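PDB 3SC4: short chain dehydrogenase (A0QTM2 homolog) from Mycobacterium thermoresistibile, which probably catalyses NAD(P)-dependent oxidation of an alcohol or reduction of a carbonyl, on a substrate not yet identified, as other short-chain dehydrogenases do. Local coordinates for residues 51-56 with 69-74; 97-102 with 130-135; 157-162 with 273-278; 150-155 with 193-198. All coordinates share one frame; numbering follows the deposited sequence.

How the interactions relate
Reading from the N terminus, interaction 1 closes first, bringing the start of helix 53-63 back onto the end of strand 66-71 at one edge of the parallel sheet. Interaction 2 follows in series and lays helix 114-135 along central strand 96-99; I74 of interaction 1 packs on A101 and V131 of interaction 2. Next, N99 O probably accepts a hydrogen bond from L150 N, which leads into interaction 4, where the loop after strand 146-149 meets strand 190-195. Interactions 3 and 4 cross, since 157-162 lies between the segments 150-155 and 193-198 while 273-278 comes after both. The D275-R155 salt bridge couples them, tying the C-terminal loop to the loop after strand 146-149.

Interaction 1: residues 51-56 with 69-74; sequences GTIYTA and PIVGDI
I53 and Y54, in the first turn of helix 53-63, both pack on P69, I53 at CB and Y54 farther out at CG, and reach on to V71. I53 begins the contact close to its backbone: its CB lies 3.7 Å from P69 CB. Beyond that, CG1 is placed between the backbone N and the carbonyl carbon (chi1 52°), and the extended outer torsion carries CD1 along the strand. The methyl ends up 3.6 Å from I70 O and 3.7 Å from V71 CG2, bridging a backbone carbonyl and a valine branch.

The Y54 side chain crosses that of P69 at about a right angle, with ring atom CD1 3.6 Å from P69 CG and CE1 almost as near, an oblique approach to the ring. One ring face lies over I53 CG1, so the two neighbouring side chains are packed on each other as well as on the strand. The phenol OH extends to V71 CG2 at 4.1 Å, on the more exposed side.

The turn that presents both residues is fixed by a capping box: T55 N donates to T52 OG1 (3.3 Å), and T52 N donates back to T55 OG1 (3.1 Å).

This contact closes the beta-alpha-beta unit of strand 35-40, helix 53-63 and strand 66-71. I53 also rests on A40, and I70 turns to the opposite side, against A83 and T87 of helix 77-91.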
loop_
_atom_site.group_PDB
_atom_site.type_symbol
_atom_site.label_atom_id
_atom_site.label_comp_id
_atom_site.label_asym_id
_atom_site.label_seq_id
_atom_site.Cartn_x
_atom_site.Cartn_y
_atom_site.Cartn_z
ATOM N N GLY B 51 -17.468 -10.202 22.918
ATOM C CA GLY B 51 -18.025 -10.820 21.737
ATOM C C GLY B 51 -17.195 -11.925 21.126
ATOM O O GLY B 51 -16.000 -12.012 21.350
ATOM N N THR B 52 -17.882 -12.801 20.394
ATOM C CA THR B 52 -17.282 -13.762 19.464
ATOM C C THR B 52 -18.190 -13.771 18.235
ATOM O O THR B 52 -19.277 -13.183 18.272
ATOM C CB THR B 52 -17.271 -15.176 20.053
ATOM O OG1 THR B 52 -18.612 -15.690 20.112
ATOM C CG2 THR B 52 -16.646 -15.171 21.443
ATOM N N ILE B 53 -17.780 -14.438 17.163
ATOM C CA ILE B 53 -18.682 -14.614 16.009
ATOM C C ILE B 53 -20.033 -15.232 16.407
ATOM O O ILE B 53 -21.057 -14.850 15.857
ATOM C CB ILE B 53 -18.057 -15.429 14.860
ATOM C CG1 ILE B 53 -17.480 -16.765 15.362
ATOM C CG2 ILE B 53 -16.988 -14.639 14.163
ATOM C CD1 ILE B 53 -16.845 -17.619 14.248
ATOM N N TYR B 54 -20.054 -16.127 17.385
ATOM C CA TYR B 54 -21.314 -16.752 17.816
ATOM C C TYR B 54 -22.256 -15.770 18.509
ATOM O O TYR B 54 -23.442 -15.719 18.176
ATOM C CB TYR B 54 -21.050 -18.020 18.669
ATOM C CG TYR B 54 -20.247 -19.025 17.862
ATOM C CD1 TYR B 54 -20.741 -19.524 16.658
ATOM C CD2 TYR B 54 -18.963 -19.416 18.257
ATOM C CE1 TYR B 54 -20.004 -20.408 15.893
ATOM C CE2 TYR B 54 -18.206 -20.302 17.484
ATOM C CZ TYR B 54 -18.733 -20.796 16.305
ATOM O OH TYR B 54 -17.995 -21.677 15.522
ATOM N N THR B 55 -21.740 -14.971 19.443
ATOM C CA THR B 55 -22.582 -13.950 20.076
ATOM C C THR B 55 -22.952 -12.872 19.071
ATOM O O THR B 55 -24.051 -12.319 19.142
ATOM C CB THR B 55 -21.945 -13.287 21.327
ATOM O OG1 THR B 55 -20.895 -12.377 20.934
ATOM C CG2 THR B 55 -21.419 -14.366 22.316
ATOM N N ALA B 56 -22.059 -12.571 18.132
ATOM C CA ALA B 56 -22.412 -11.686 17.008
ATOM C C ALA B 56 -23.581 -12.277 16.240
ATOM O O ALA B 56 -24.527 -11.574 15.897
ATOM C CB ALA B 56 -21.208 -11.474 16.067
ATOM N N PRO B 69 -21.867 -17.518 11.210
ATOM C CA PRO B 69 -20.532 -17.289 11.731
ATOM C C PRO B 69 -19.602 -18.335 11.180
ATOM O O PRO B 69 -19.949 -19.494 11.171
ATOM C CB PRO B 69 -20.708 -17.486 13.234
ATOM C CG PRO B 69 -21.847 -18.494 13.347
ATOM C CD PRO B 69 -22.753 -18.175 12.190
ATOM N N ILE B 70 -18.434 -17.917 10.713
ATOM C CA ILE B 70 -17.450 -18.814 10.106
ATOM C C ILE B 70 -16.100 -18.549 10.783
ATOM O O ILE B 70 -15.659 -17.399 10.891
ATOM C CB ILE B 70 -17.320 -18.524 8.597
ATOM C CG1 ILE B 70 -18.697 -18.639 7.940
ATOM C CG2 ILE B 70 -16.303 -19.454 7.940
ATOM C CD1 ILE B 70 -18.781 -18.138 6.539
ATOM N N VAL B 71 -15.464 -19.613 11.254
ATOM C CA VAL B 71 -14.088 -19.530 11.705
ATOM C C VAL B 71 -13.139 -19.566 10.508
ATOM O O VAL B 71 -13.161 -20.516 9.720
ATOM C CB VAL B 71 -13.737 -20.671 12.638
ATOM C CG1 VAL B 71 -12.199 -20.789 12.792
ATOM C CG2 VAL B 71 -14.437 -20.457 13.976
ATOM N N GLY B 72 -12.318 -18.522 10.371
ATOM C CA GLY B 72 -11.291 -18.501 9.337
ATOM C C GLY B 72 -10.308 -17.358 9.453
ATOM O O GLY B 72 -10.682 -16.239 9.651
ATOM N N ASP B 73 -9.037 -17.670 9.297
ATOM C CA ASP B 73 -7.962 -16.683 9.310
ATOM C C ASP B 73 -7.895 -15.968 7.950
ATOM O O ASP B 73 -7.525 -16.566 6.928
ATOM C CB ASP B 73 -6.627 -17.383 9.644
ATOM C CG ASP B 73 -5.500 -16.399 9.942
ATOM O OD1 ASP B 73 -5.676 -15.196 9.659
ATOM O OD2 ASP B 73 -4.438 -16.829 10.445
ATOM N N ILE B 74 -8.238 -14.691 7.947
ATOM C CA ILE B 74 -8.180 -13.859 6.730
ATOM C C ILE B 74 -6.783 -13.822 6.084
ATOM O O ILE B 74 -6.645 -13.411 4.943
ATOM C CB ILE B 74 -8.566 -12.414 7.070
ATOM C CG1 ILE B 74 -8.687 -11.532 5.836
ATOM C CG2 ILE B 74 -7.512 -11.794 8.027
ATOM C CD1 ILE B 74 -9.267 -10.131 6.176
#

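Interaction 2: residues 97-102 with 130-135; sequences CVNNAS and AVSQSC
C97 and N99, on the same side of strand 96-99, meet successive turns of helix 114-135 at C135, V131 and S132. The short axes are 9.0 Å apart at closest approach and run nearly antiparallel, at 173°, which pairs the beginning of one segment with the end of the other.

The tight part is sulfur and methyl packing. With SG anti to the backbone N (chi1 176°), C97 pushes its sulfur out to the helix, where it sits 3.6 Å from V131 CG1 and 3.8 Å from C135 SG. That spacing is a van der Waals contact between two thiols, well beyond a disulfide.

At N99 the amide divides its work. OD1 lies beside V131 CG1 at 3.2 Å, the two side chains sliding past each other in opposite directions. ND2 donates to S132 OG at 3.0 Å, with an N-H...O angle of 148° and the hydroxyl tilted out of the amide plane. ND2 also bonds T149 OG1, while S132 OG bonds T128 O on the preceding helical turn, so this buried polar pair is anchored at both ends and the amide's rotation is restrained.

The looser side is the far flank of the helix, which plays no part in gripping the strand; there the partly exposed Q133 donates through NE2 to I109 O of the second subunit.

Helix 114-135 thus covers the middle of the sheet: V131 and C135 reach across to F13 of strand 11-15, and helix 77-91 packs alongside through V80 and V84.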
loop_
_atom_site.group_PDB
_atom_site.type_symbol
_atom_site.label_atom_id
_atom_site.label_comp_id
_atom_site.label_asym_id
_atom_site.label_seq_id
_atom_site.Cartn_x
_atom_site.Cartn_y
_atom_site.Cartn_z
ATOM N N CYS B 97 -19.962 -7.040 0.164
ATOM C CA CYS B 97 -18.707 -7.436 0.759
ATOM C C CYS B 97 -18.190 -6.250 1.561
ATOM O O CYS B 97 -17.937 -5.191 0.991
ATOM C CB CYS B 97 -17.712 -7.775 -0.336
ATOM S SG CYS B 97 -16.065 -8.183 0.294
ATOM N N VAL B 98 -18.090 -6.401 2.876
ATOM C CA VAL B 98 -17.537 -5.346 3.711
ATOM C C VAL B 98 -16.194 -5.788 4.248
ATOM O O VAL B 98 -16.108 -6.769 4.944
ATOM C CB VAL B 98 -18.441 -5.000 4.890
ATOM C CG1 VAL B 98 -17.724 -4.041 5.820
ATOM C CG2 VAL B 98 -19.750 -4.409 4.397
ATOM N N ASN B 99 -15.149 -5.045 3.910
ATOM C CA ASN B 99 -13.812 -5.281 4.436
ATOM C C ASN B 99 -13.595 -4.426 5.668
ATOM O O ASN B 99 -13.268 -3.238 5.568
ATOM C CB ASN B 99 -12.743 -4.969 3.381
ATOM C CG ASN B 99 -12.840 -5.876 2.182
ATOM O OD1 ASN B 99 -12.678 -7.079 2.302
ATOM N ND2 ASN B 99 -13.113 -5.305 1.024
ATOM N N ASN B 100 -13.809 -5.049 6.827
ATOM C CA ASN B 100 -13.685 -4.371 8.126
ATOM C C ASN B 100 -12.541 -4.901 9.008
ATOM O O ASN B 100 -12.091 -4.199 9.860
ATOM C CB ASN B 100 -15.034 -4.433 8.866
ATOM C CG ASN B 100 -14.916 -4.114 10.378
ATOM O OD1 ASN B 100 -14.568 -2.988 10.765
ATOM N ND2 ASN B 100 -15.190 -5.125 11.227
ATOM N N ALA B 101 -12.059 -6.111 8.795
ATOM C CA ALA B 101 -10.964 -6.650 9.612
ATOM C C ALA B 101 -9.812 -5.661 9.637
ATOM O O ALA B 101 -9.458 -5.085 8.609
ATOM C CB ALA B 101 -10.497 -7.969 9.079
ATOM N N SER B 102 -9.234 -5.454 10.814
ATOM C CA SER B 102 -8.227 -4.435 10.956
ATOM C C SER B 102 -7.164 -4.791 11.952
ATOM O O SER B 102 -7.255 -5.770 12.663
ATOM C CB SER B 102 -8.877 -3.102 11.320
ATOM O OG SER B 102 -9.377 -3.139 12.636
ATOM N N ALA B 130 -7.682 -10.458 -0.795
ATOM C CA ALA B 130 -8.141 -11.863 -0.842
ATOM C C ALA B 130 -9.666 -11.987 -0.657
ATOM O O ALA B 130 -10.349 -12.660 -1.426
ATOM C CB ALA B 130 -7.399 -12.696 0.210
ATOM N N VAL B 131 -10.194 -11.316 0.354
ATOM C CA VAL B 131 -11.628 -11.331 0.594
ATOM C C VAL B 131 -12.397 -10.772 -0.616
ATOM O O VAL B 131 -13.371 -11.397 -1.057
ATOM C CB VAL B 131 -11.989 -10.531 1.873
ATOM C CG1 VAL B 131 -13.459 -10.138 1.897
ATOM C CG2 VAL B 131 -11.621 -11.334 3.123
ATOM N N SER B 132 -11.961 -9.615 -1.142
ATOM C CA SER B 132 -12.648 -8.981 -2.256
ATOM C C SER B 132 -12.567 -9.852 -3.495
ATOM O O SER B 132 -13.552 -10.058 -4.157
ATOM C CB SER B 132 -12.094 -7.577 -2.565
ATOM O OG SER B 132 -12.284 -6.646 -1.487
ATOM N N GLN B 133 -11.389 -10.387 -3.791
ATOM C CA GLN B 133 -11.193 -11.218 -4.955
ATOM C C GLN B 133 -12.082 -12.426 -4.902
ATOM O O GLN B 133 -12.667 -12.852 -5.915
ATOM C CB GLN B 133 -9.747 -11.690 -5.025
ATOM C CG GLN B 133 -9.418 -12.618 -6.202
ATOM C CD GLN B 133 -8.011 -13.174 -6.078
ATOM O OE1 GLN B 133 -7.724 -13.949 -5.165
ATOM N NE2 GLN B 133 -7.119 -12.761 -6.975
ATOM N N SER B 134 -12.165 -13.014 -3.726
ATOM C CA SER B 134 -12.896 -14.254 -3.606
ATOM C C SER B 134 -14.406 -14.002 -3.707
ATOM O O SER B 134 -15.135 -14.838 -4.245
ATOM C CB SER B 134 -12.509 -14.966 -2.317
ATOM O OG SER B 134 -13.307 -16.097 -2.129
ATOM N N CYS B 135 -14.863 -12.845 -3.222
ATOM C CA CYS B 135 -16.275 -12.477 -3.319
ATOM C C CYS B 135 -16.727 -12.112 -4.742
ATOM O O CYS B 135 -17.860 -12.418 -5.133
ATOM C CB CYS B 135 -16.584 -11.308 -2.378
ATOM S SG CYS B 135 -16.780 -11.758 -0.607
#

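Interaction 3: residues 157-162 with 273-278; sequences EPKWLR and WVDSPN
W273 NE1 donates to W160 O at 3.0 Å, the one hydrogen bond between 157-162 and 273-278. The carbonyl oxygen lies 7° from the plane of the indole, and the N-H meets a lone pair in the carbonyl plane at a C=O...N angle of 140°. With CG anti to the carbonyl carbon (chi1 -60°), W273 brings its NE1/CD1 edge to the W160 carbonyl and CB, and CD1 touches W160 CB at 3.8 Å.

The two indoles meet obliquely. Instead of stacking on the other ring, W160 lays one face on the backbone of W273, with CZ3 3.5 Å from W273 N. The opposite face is covered by K159 CG, so the indole is clamped between its own neighbour and the C-terminal loop. At its edge, D275 OD1 lies in plane, 3.3 Å from CZ2, where the ring hydrogens probably favour a carboxylate oxygen. K159 NZ is 4.2 Å from that same D275 OD1, beyond a salt bridge; the stronger partner of D275 is R155, which takes OD2.

Y171 of helix 164-183 touches both indoles. Two tryptophans thus join two irregular loops, fastening the C-terminal loop after helix 245-252 to the one following strand 146-149 of the Rossmann-type fold.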
loop_
_atom_site.group_PDB
_atom_site.type_symbol
_atom_site.label_atom_id
_atom_site.label_comp_id
_atom_site.label_asym_id
_atom_site.label_seq_id
_atom_site.Cartn_x
_atom_site.Cartn_y
_atom_site.Cartn_z
ATOM N N GLU B 157 -0.307 15.087 1.898
ATOM C CA GLU B 157 0.427 16.125 2.599
ATOM C C GLU B 157 1.256 15.440 3.705
ATOM O O GLU B 157 0.818 14.454 4.307
ATOM C CB GLU B 157 -0.516 17.185 3.197
ATOM C CG GLU B 157 -1.472 17.874 2.164
ATOM C CD GLU B 157 -2.801 17.104 1.888
ATOM O OE1 GLU B 157 -3.126 16.087 2.543
ATOM O OE2 GLU B 157 -3.533 17.522 0.969
ATOM N N PRO B 158 2.480 15.929 3.929
ATOM C CA PRO B 158 3.420 15.322 4.888
ATOM C C PRO B 158 2.853 14.925 6.253
ATOM O O PRO B 158 3.176 13.852 6.758
ATOM C CB PRO B 158 4.480 16.410 5.041
ATOM C CG PRO B 158 4.557 16.988 3.656
ATOM C CD PRO B 158 3.139 16.978 3.120
ATOM N N LYS B 159 2.013 15.767 6.842
ATOM C CA LYS B 159 1.497 15.474 8.179
ATOM C C LYS B 159 0.748 14.143 8.207
ATOM O O LYS B 159 0.729 13.473 9.233
ATOM C CB LYS B 159 0.620 16.615 8.732
ATOM C CG LYS B 159 -0.564 17.059 7.843
ATOM C CD LYS B 159 -1.592 17.914 8.647
ATOM C CE LYS B 159 -2.219 19.050 7.792
ATOM N NZ LYS B 159 -2.899 20.149 8.623
ATOM N N TRP B 160 0.168 13.747 7.080
ATOM C CA TRP B 160 -0.670 12.548 7.026
ATOM C C TRP B 160 0.091 11.270 6.709
ATOM O O TRP B 160 -0.493 10.204 6.754
ATOM C CB TRP B 160 -1.737 12.707 5.980
ATOM C CG TRP B 160 -2.590 13.890 6.155
ATOM C CD1 TRP B 160 -2.758 14.900 5.267
ATOM C CD2 TRP B 160 -3.421 14.195 7.278
ATOM N NE1 TRP B 160 -3.645 15.820 5.757
ATOM C CE2 TRP B 160 -4.060 15.425 6.997
ATOM C CE3 TRP B 160 -3.674 13.568 8.493
ATOM C CZ2 TRP B 160 -4.949 16.047 7.891
ATOM C CZ3 TRP B 160 -4.570 14.201 9.406
ATOM C CH2 TRP B 160 -5.189 15.418 9.087
ATOM N N LEU B 161 1.376 11.374 6.383
ATOM C CA LEU B 161 2.139 10.226 5.932
ATOM C C LEU B 161 2.845 9.543 7.103
ATOM O O LEU B 161 3.976 9.163 7.020
ATOM C CB LEU B 161 3.126 10.634 4.829
ATOM C CG LEU B 161 2.422 11.109 3.551
ATOM C CD1 LEU B 161 3.398 11.697 2.514
ATOM C CD2 LEU B 161 1.608 9.999 2.933
ATOM N N ARG B 162 2.103 9.295 8.155
ATOM C CA ARG B 162 2.647 9.003 9.468
ATOM C C ARG B 162 1.475 8.427 10.270
ATOM O O ARG B 162 0.332 8.867 10.071
ATOM C CB ARG B 162 3.037 10.317 10.106
ATOM C CG ARG B 162 4.339 10.319 10.837
ATOM C CD ARG B 162 4.751 11.755 11.254
ATOM N NE ARG B 162 5.922 11.698 12.124
ATOM C CZ ARG B 162 6.581 12.750 12.603
ATOM N NH1 ARG B 162 6.212 13.985 12.298
ATOM N NH2 ARG B 162 7.626 12.558 13.399
ATOM N N TRP B 273 -6.377 11.232 9.671
ATOM C CA TRP B 273 -6.644 11.551 8.262
ATOM C C TRP B 273 -7.858 12.449 8.057
ATOM O O TRP B 273 -8.384 12.529 6.970
ATOM C CB TRP B 273 -6.699 10.267 7.370
ATOM C CG TRP B 273 -5.407 9.533 7.430
ATOM C CD1 TRP B 273 -4.205 10.010 7.023
ATOM C CD2 TRP B 273 -5.157 8.229 7.981
ATOM N NE1 TRP B 273 -3.218 9.098 7.272
ATOM C CE2 TRP B 273 -3.769 7.980 7.842
ATOM C CE3 TRP B 273 -5.965 7.230 8.542
ATOM C CZ2 TRP B 273 -3.160 6.787 8.275
ATOM C CZ3 TRP B 273 -5.348 6.037 8.982
ATOM C CH2 TRP B 273 -3.952 5.840 8.832
ATOM N N VAL B 274 -8.260 13.161 9.103
ATOM C CA VAL B 274 -9.415 14.035 9.051
ATOM C C VAL B 274 -9.089 15.371 9.699
ATOM O O VAL B 274 -8.458 15.427 10.769
ATOM C CB VAL B 274 -10.616 13.368 9.728
ATOM C CG1 VAL B 274 -11.752 14.383 9.958
ATOM C CG2 VAL B 274 -11.082 12.188 8.870
ATOM N N ASP B 275 -9.511 16.449 9.046
ATOM C CA ASP B 275 -9.241 17.816 9.556
ATOM C C ASP B 275 -10.232 18.267 10.604
ATOM O O ASP B 275 -9.871 19.017 11.486
ATOM C CB ASP B 275 -9.254 18.859 8.411
ATOM C CG ASP B 275 -7.969 18.832 7.548
ATOM O OD1 ASP B 275 -6.858 18.711 8.147
ATOM O OD2 ASP B 275 -8.089 18.946 6.289
ATOM N N SER B 276 -11.487 17.845 10.482
ATOM C CA SER B 276 -12.567 18.379 11.320
ATOM C C SER B 276 -13.528 17.312 11.764
ATOM O O SER B 276 -13.839 16.418 11.014
ATOM C CB SER B 276 -13.388 19.433 10.546
ATOM O OG SER B 276 -12.555 20.452 10.021
ATOM N N PRO B 277 -14.061 17.437 12.973
ATOM C CA PRO B 277 -15.017 16.437 13.444
ATOM C C PRO B 277 -16.359 16.454 12.715
ATOM O O PRO B 277 -17.056 15.453 12.732
ATOM C CB PRO B 277 -15.185 16.789 14.918
ATOM C CG PRO B 277 -14.856 18.237 14.979
ATOM C CD PRO B 277 -13.833 18.507 13.964
ATOM N N ASN B 278 -16.703 17.563 12.063
ATOM C CA ASN B 278 -17.957 17.668 11.308
ATOM C C ASN B 278 -17.722 18.073 9.868
ATOM O O ASN B 278 -16.675 18.627 9.538
ATOM C CB ASN B 278 -18.902 18.655 11.966
ATOM C CG ASN B 278 -19.377 18.181 13.318
ATOM O OD1 ASN B 278 -19.628 17.004 13.524
ATOM N ND2 ASN B 278 -19.518 19.102 14.244
#

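Interaction 4: residues 150-155 with 193-198; sequences LSPPIR and TLWPRT
P152, in the loop that follows strand 146-149 of the Rossmann-type fold, packs on W195 at the end of strand 190-195, on the side where short-chain dehydrogenases carry the active site. P152 CB stands almost on the ring normal, 3° off it and 3.6 Å from the centroid of the W195 five-membered ring, a CH-pi contact over the face. P196 CD covers the opposite face, leaving the indole held between two prolines. W195 has CG anti to the backbone N (chi1 -166°), which swings the indole back under the loop, its CE3 3.5 Å from S151 C; NE1 bonds L272 O.

Nearer the sheet the contact turns to the backbone. L150 CA makes a CA-H...O contact with L194 O at 3.5 Å, and S151 OG packs on T193 CG2 at 3.4 Å while bonding T174 OG1. A water donates to S151 O and accepts from T193 OG1, at 2.8 Å each, bridging the two segments.

Around this junction, strand 242-244 flanks 190-195 on its outer side, helix 164-183 supports S151 and T193 through M173 and A177, and Y224 of helix 222-232 packs on L150 and W195.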
loop_
_atom_site.group_PDB
_atom_site.type_symbol
_atom_site.label_atom_id
_atom_site.label_comp_id
_atom_site.label_asym_id
_atom_site.label_seq_id
_atom_site.Cartn_x
_atom_site.Cartn_y
_atom_site.Cartn_z
ATOM N N LEU B 150 -13.348 -0.299 4.860
ATOM C CA LEU B 150 -13.356 0.607 5.997
ATOM C C LEU B 150 -11.954 1.172 6.160
ATOM O O LEU B 150 -11.118 0.631 6.923
ATOM C CB LEU B 150 -13.884 -0.111 7.239
ATOM C CG LEU B 150 -15.427 -0.085 7.380
ATOM C CD1 LEU B 150 -16.218 -0.149 6.061
ATOM C CD2 LEU B 150 -15.946 -1.111 8.360
ATOM N N SER B 151 -11.698 2.253 5.408
ATOM C CA SER B 151 -10.353 2.813 5.275
ATOM C C SER B 151 -10.474 4.253 4.829
ATOM O O SER B 151 -11.544 4.666 4.410
ATOM C CB SER B 151 -9.554 1.990 4.278
ATOM O OG SER B 151 -10.140 2.111 3.001
ATOM N N PRO B 152 -9.381 5.031 4.924
ATOM C CA PRO B 152 -9.490 6.472 4.810
ATOM C C PRO B 152 -9.174 6.975 3.425
ATOM O O PRO B 152 -8.580 6.241 2.635
ATOM C CB PRO B 152 -8.387 6.949 5.743
ATOM C CG PRO B 152 -7.293 5.935 5.557
ATOM C CD PRO B 152 -7.987 4.626 5.207
ATOM N N PRO B 153 -9.537 8.224 3.133
ATOM C CA PRO B 153 -9.042 8.891 1.921
ATOM C C PRO B 153 -7.539 8.992 1.955
ATOM O O PRO B 153 -6.956 9.077 3.052
ATOM C CB PRO B 153 -9.606 10.321 2.013
ATOM C CG PRO B 153 -10.619 10.287 3.067
ATOM C CD PRO B 153 -10.260 9.151 4.007
ATOM N N ILE B 154 -6.949 8.980 0.762
ATOM C CA ILE B 154 -5.528 9.066 0.568
ATOM C C ILE B 154 -5.197 10.538 0.647
ATOM O O ILE B 154 -5.545 11.318 -0.243
ATOM C CB ILE B 154 -5.071 8.540 -0.784
ATOM C CG1 ILE B 154 -5.613 7.121 -1.056
ATOM C CG2 ILE B 154 -3.572 8.615 -0.890
ATOM C CD1 ILE B 154 -5.161 6.055 -0.129
ATOM N N ARG B 155 -4.512 10.897 1.729
ATOM C CA ARG B 155 -4.034 12.253 1.984
ATOM C C ARG B 155 -2.499 12.234 1.894
ATOM O O ARG B 155 -1.841 11.470 2.598
ATOM C CB ARG B 155 -4.453 12.656 3.396
ATOM C CG ARG B 155 -5.978 12.718 3.620
ATOM C CD ARG B 155 -6.431 14.120 3.311
ATOM N NE ARG B 155 -7.172 14.645 4.429
ATOM C CZ ARG B 155 -7.261 15.923 4.763
ATOM N NH1 ARG B 155 -6.638 16.878 4.097
ATOM N NH2 ARG B 155 -8.009 16.230 5.806
ATOM N N THR B 193 -14.774 3.389 -0.235
ATOM C CA THR B 193 -14.252 3.331 1.129
ATOM C C THR B 193 -15.075 4.248 2.017
ATOM O O THR B 193 -15.687 5.207 1.538
ATOM C CB THR B 193 -12.777 3.754 1.198
ATOM O OG1 THR B 193 -12.681 5.134 0.855
ATOM C CG2 THR B 193 -11.909 2.932 0.240
ATOM N N LEU B 194 -15.049 3.974 3.319
ATOM C CA LEU B 194 -15.853 4.732 4.281
ATOM C C LEU B 194 -15.111 4.836 5.581
ATOM O O LEU B 194 -14.658 3.803 6.114
ATOM C CB LEU B 194 -17.203 4.034 4.497
ATOM C CG LEU B 194 -18.248 4.702 5.386
ATOM C CD1 LEU B 194 -18.643 6.042 4.781
ATOM C CD2 LEU B 194 -19.502 3.781 5.640
ATOM N N TRP B 195 -15.033 6.061 6.109
ATOM C CA TRP B 195 -14.185 6.405 7.254
ATOM C C TRP B 195 -14.883 7.470 8.131
ATOM O O TRP B 195 -15.505 8.389 7.605
ATOM C CB TRP B 195 -12.868 6.958 6.709
ATOM C CG TRP B 195 -11.723 7.075 7.698
ATOM C CD1 TRP B 195 -11.125 8.219 8.105
ATOM C CD2 TRP B 195 -10.992 6.009 8.297
ATOM N NE1 TRP B 195 -10.100 7.940 8.949
ATOM C CE2 TRP B 195 -10.002 6.587 9.096
ATOM C CE3 TRP B 195 -11.111 4.616 8.268
ATOM C CZ2 TRP B 195 -9.114 5.825 9.867
ATOM C CZ3 TRP B 195 -10.233 3.850 9.026
ATOM C CH2 TRP B 195 -9.243 4.463 9.821
ATOM N N PRO B 196 -14.781 7.367 9.460
ATOM C CA PRO B 196 -15.488 8.298 10.315
ATOM C C PRO B 196 -14.629 9.515 10.654
ATOM O O PRO B 196 -13.417 9.423 10.694
ATOM C CB PRO B 196 -15.733 7.462 11.564
ATOM C CG PRO B 196 -14.530 6.613 11.664
ATOM C CD PRO B 196 -14.046 6.375 10.257
ATOM N N ARG B 197 -15.251 10.646 10.927
ATOM C CA ARG B 197 -14.491 11.866 11.163
ATOM C C ARG B 197 -13.929 11.947 12.564
ATOM O O ARG B 197 -12.977 12.692 12.798
ATOM C CB ARG B 197 -15.357 13.117 10.941
ATOM C CG ARG B 197 -15.545 13.480 9.519
ATOM C CD ARG B 197 -16.211 14.827 9.392
ATOM N NE ARG B 197 -16.217 15.271 8.006
ATOM C CZ ARG B 197 -15.346 16.119 7.459
ATOM N NH1 ARG B 197 -14.351 16.653 8.156
ATOM N NH2 ARG B 197 -15.469 16.441 6.187
ATOM N N THR B 198 -14.548 11.248 13.507
ATOM C CA THR B 198 -14.099 11.272 14.885
ATOM C C THR B 198 -13.660 9.879 15.271
ATOM O O THR B 198 -13.902 8.929 14.531
ATOM C CB THR B 198 -15.234 11.650 15.817
ATOM O OG1 THR B 198 -16.127 10.530 15.937
ATOM C CG2 THR B 198 -15.977 12.882 15.294
HETATM O O HOH W 1 -12.819 6.736 3.091
#